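PDB 6UI5: 2-polyprenyl-6-methoxyphenol hydroxylase-like FAD-dependent oxidoreductase, which binds flavin-adenine dinucleotide and probably acts as an FAD-dependent oxidoreductase of the aromatic-ring hydroxylase-like family. Local coordinates for residues 155-160 and 231-236. Sequence-based numbering, arbitrary orientation.
Sequences DGRESI and FEDGPA. With FAD (flavin-adenine dinucleotide), chain C.
R157 reaches D233 through a long salt bridge, NH1 of the arginine standing 3.9 Å from OD2 of the aspartate, and the pair illustrates how two distant loops can be joined by charge with very little surface buried. R157 NH2 is almost as near, 4.0 Å from the same OD2. The guanidinium and carboxylate planes are turned 78° apart, and OD2 lies obliquely to the guanidinium, so the paired, coplanar form of an arginine-carboxylate bridge is not made. CG anti to the backbone N (chi1 -177°) carries the R157 chain away from that nitrogen, while bends at chi2 and chi3 turn the guanidinium to D233. E158 OE2 approaches the same NH1 at 3.7 Å, again long, which makes a small network of one cation between two acids. The firmer bonds of both ends go to S265 of the antiparallel sheet: its carbonyl O accepts from R157 NH2 and its hydroxyl is hydrogen-bonded to D233 OD2.

The flanks of 155-160 are far more closely packed: D155 and G156 against FAD, S159 against D155. D155 CB is 3.4 Å from N7A of the adenine and the D155 carbonyl O 3.1 Å from C8A. S159 OG donates to D155 OD1 at 2.6 Å, on the syn side but 34° out of the carboxylate plane, while S159 also caps the start of helix 160-164 through the backbone N of R162. G156 adopts a positive phi, its CA close to the phosphate oxygen O2A.

One loop thus has two faces, a tightly packed one on the dinucleotide of the Rossmann-type domain and a loosely packed one at the surface. With R157 and D233 both hydrogen-bonded to S265, the long bridge between them is probably a secondary, partly screened attraction, sensitive to ionic strength.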
loop_
_atom_site.group_PDB
_atom_site.type_symbol
_atom_site.label_atom_id
_atom_site.label_comp_id
_atom_site.label_asym_id
_atom_site.label_seq_id
_atom_site.Cartn_x
_atom_site.Cartn_y
_atom_site.Cartn_z
ATOM N N ASP A 155 -2.598 -12.873 30.207
ATOM C CA ASP A 155 -2.563 -14.332 30.188
ATOM C C ASP A 155 -2.601 -14.921 28.784
ATOM O O ASP A 155 -3.018 -16.071 28.623
ATOM C CB ASP A 155 -3.712 -14.903 31.018
ATOM C CG ASP A 155 -5.009 -14.141 30.815
ATOM O OD1 ASP A 155 -4.945 -12.936 30.421
ATOM O OD2 ASP A 155 -6.081 -14.752 31.063
ATOM N N GLY A 156 -2.195 -14.159 27.765
ATOM C CA GLY A 156 -1.933 -14.733 26.458
ATOM C C GLY A 156 -3.143 -14.758 25.557
ATOM O O GLY A 156 -4.235 -14.298 25.892
ATOM N N ARG A 157 -2.937 -15.336 24.374
ATOM C CA ARG A 157 -3.989 -15.349 23.370
ATOM C C ARG A 157 -5.298 -15.937 23.903
ATOM O O ARG A 157 -6.380 -15.439 23.590
ATOM C CB ARG A 157 -3.524 -16.127 22.137
ATOM C CG ARG A 157 -4.540 -16.126 21.030
ATOM C CD ARG A 157 -4.619 -17.477 20.364
ATOM N NE ARG A 157 -3.501 -17.695 19.466
ATOM C CZ ARG A 157 -3.434 -18.685 18.589
ATOM N NH1 ARG A 157 -4.434 -19.549 18.486
ATOM N NH2 ARG A 157 -2.369 -18.801 17.813
ATOM N N GLU A 158 -5.246 -16.998 24.692
ATOM C CA GLU A 158 -6.500 -17.579 25.174
ATOM C C GLU A 158 -6.827 -17.069 26.575
ATOM O O GLU A 158 -7.038 -17.820 27.521
ATOM C CB GLU A 158 -6.439 -19.095 25.121
ATOM C CG GLU A 158 -7.039 -19.669 23.830
ATOM C CD GLU A 158 -6.060 -19.669 22.675
ATOM O OE1 GLU A 158 -4.834 -19.537 22.916
ATOM O OE2 GLU A 158 -6.527 -19.797 21.525
ATOM N N SER A 159 -6.895 -15.747 26.673
ATOM C CA SER A 159 -6.998 -15.073 27.960
ATOM C C SER A 159 -8.341 -15.368 28.616
ATOM O O SER A 159 -9.392 -14.996 28.087
ATOM C CB SER A 159 -6.818 -13.570 27.765
ATOM O OG SER A 159 -7.111 -12.853 28.953
ATOM N N ILE A 160 -8.311 -16.043 29.767
ATOM C CA ILE A 160 -9.522 -16.168 30.570
ATOM C C ILE A 160 -10.026 -14.784 30.973
ATOM O O ILE A 160 -11.237 -14.524 30.972
ATOM C CB ILE A 160 -9.271 -17.060 31.804
ATOM C CG1 ILE A 160 -9.148 -18.546 31.413
ATOM C CG2 ILE A 160 -10.383 -16.870 32.833
ATOM C CD1 ILE A 160 -7.722 -19.019 31.097
ATOM N N PHE A 231 -2.853 -30.630 13.189
ATOM C CA PHE A 231 -2.681 -30.836 14.621
ATOM C C PHE A 231 -3.192 -29.650 15.420
ATOM O O PHE A 231 -3.059 -28.498 14.998
ATOM C CB PHE A 231 -1.217 -31.051 14.973
ATOM C CG PHE A 231 -0.535 -32.033 14.089
ATOM C CD1 PHE A 231 -0.575 -33.395 14.377
ATOM C CD2 PHE A 231 0.136 -31.601 12.957
ATOM C CE1 PHE A 231 0.053 -34.307 13.551
ATOM C CE2 PHE A 231 0.768 -32.506 12.129
ATOM C CZ PHE A 231 0.727 -33.862 12.427
ATOM N N GLU A 232 -3.764 -29.946 16.581
ATOM C CA GLU A 232 -4.105 -28.905 17.529
ATOM C C GLU A 232 -2.833 -28.297 18.098
ATOM O O GLU A 232 -1.832 -28.989 18.305
ATOM C CB GLU A 232 -4.982 -29.459 18.653
ATOM C CG GLU A 232 -6.442 -29.571 18.257
ATOM C CD GLU A 232 -6.908 -28.374 17.425
ATOM O OE1 GLU A 232 -6.781 -27.211 17.891
ATOM O OE2 GLU A 232 -7.392 -28.598 16.292
ATOM N N ASP A 233 -2.870 -26.993 18.333
ATOM C CA ASP A 233 -1.724 -26.301 18.898
ATOM C C ASP A 233 -1.320 -26.957 20.207
ATOM O O ASP A 233 -2.155 -27.161 21.087
ATOM C CB ASP A 233 -2.064 -24.823 19.132
ATOM C CG ASP A 233 -2.460 -24.100 17.854
ATOM O OD1 ASP A 233 -2.789 -24.787 16.854
ATOM O OD2 ASP A 233 -2.449 -22.842 17.856
ATOM N N GLY A 234 -0.035 -27.286 20.333
ATOM C CA GLY A 234 0.446 -28.023 21.484
ATOM C C GLY A 234 1.708 -28.829 21.224
ATOM O O GLY A 234 2.456 -28.578 20.277
ATOM N N PRO A 235 1.928 -29.867 22.033
ATOM C CA PRO A 235 3.305 -30.341 22.261
ATOM C C PRO A 235 4.012 -30.971 21.058
ATOM O O PRO A 235 5.233 -30.828 20.961
ATOM C CB PRO A 235 3.130 -31.340 23.413
ATOM C CG PRO A 235 1.852 -30.893 24.094
ATOM C CD PRO A 235 0.976 -30.512 22.951
ATOM N N ALA A 236 3.332 -31.676 20.161
ATOM C CA ALA A 236 3.982 -32.069 18.906
ATOM C C ALA A 236 5.137 -33.041 19.117
ATOM O O ALA A 236 5.644 -33.198 20.230
ATOM C CB ALA A 236 4.511 -30.848 18.127
HETATM P PA FAD C . 2.381 -15.139 26.642
HETATM O O1A FAD C . 3.815 -15.156 26.159
HETATM O O2A FAD C . 1.585 -16.136 25.817
HETATM O O5B FAD C . 2.302 -15.344 28.285
HETATM C C5B FAD C . 1.046 -15.545 28.913
HETATM C C4B FAD C . 1.288 -16.277 30.272
HETATM O O4B FAD C . 0.205 -16.380 31.004
HETATM C C3B FAD C . 1.733 -17.736 30.011
HETATM O O3B FAD C . 2.716 -18.051 30.897
HETATM C C2B FAD C . 0.465 -18.567 30.286
HETATM O O2B FAD C . 0.886 -19.972 30.526
HETATM C C1B FAD C . 0.011 -17.979 31.359
HETATM N N9A FAD C . -1.406 -18.130 31.625
HETATM C C8A FAD C . -2.402 -18.215 30.715
HETATM N N7A FAD C . -3.573 -18.272 31.384
HETATM C C5A FAD C . -3.297 -18.200 32.708
HETATM C C6A FAD C . -4.105 -18.209 33.839
HETATM N N6A FAD C . -5.518 -18.301 34.175
HETATM N N1A FAD C . -3.566 -18.132 35.059
HETATM C C2A FAD C . -2.226 -18.032 35.204
HETATM N N3A FAD C . -1.434 -18.007 34.093
HETATM C C4A FAD C . -1.964 -18.094 32.853
HETATM N N1 FAD C . 7.867 -12.780 19.463
HETATM C C2 FAD C . 8.953 -11.957 18.858
HETATM O O2 FAD C . 9.225 -10.880 19.278
HETATM N N3 FAD C . 9.712 -12.512 17.700
HETATM C C4 FAD C . 9.376 -13.843 17.192
HETATM O O4 FAD C . 9.962 -14.313 16.275
HETATM C C4X FAD C . 8.269 -14.646 17.828
HETATM N N5 FAD C . 7.982 -15.949 17.275
HETATM C C5X FAD C . 6.889 -16.757 17.871
HETATM C C6 FAD C . 6.617 -18.013 17.324
HETATM C C7 FAD C . 5.604 -18.797 17.866
HETATM C C7M FAD C . 5.539 -20.095 17.073
HETATM C C8 FAD C . 4.846 -18.350 18.959
HETATM C C8M FAD C . 3.752 -19.285 19.491
HETATM C C9 FAD C . 5.116 -17.085 19.511
HETATM C C9A FAD C . 6.139 -16.270 18.970
HETATM N N10 FAD C . 6.435 -14.902 19.543
HETATM C C10 FAD C . 7.517 -14.117 18.955
HETATM C "C1'" FAD C . 5.663 -14.437 20.712
HETATM C "C2'" FAD C . 4.887 -13.110 20.634
HETATM O "O2'" FAD C . 5.707 -12.020 20.838
HETATM C "C3'" FAD C . 3.881 -13.023 21.779
HETATM O "O3'" FAD C . 3.038 -11.952 21.493
HETATM C "C4'" FAD C . 4.475 -12.742 23.174
HETATM O "O4'" FAD C . 5.390 -13.706 23.616
HETATM C "C5'" FAD C . 3.256 -12.797 24.102
HETATM O "O5'" FAD C . 3.525 -12.174 25.327
HETATM P P FAD C . 2.404 -12.203 26.541
HETATM O O1P FAD C . 3.118 -12.070 27.865
HETATM O O2P FAD C . 1.283 -11.194 26.379
HETATM O O3P FAD C . 1.661 -13.672 26.389
#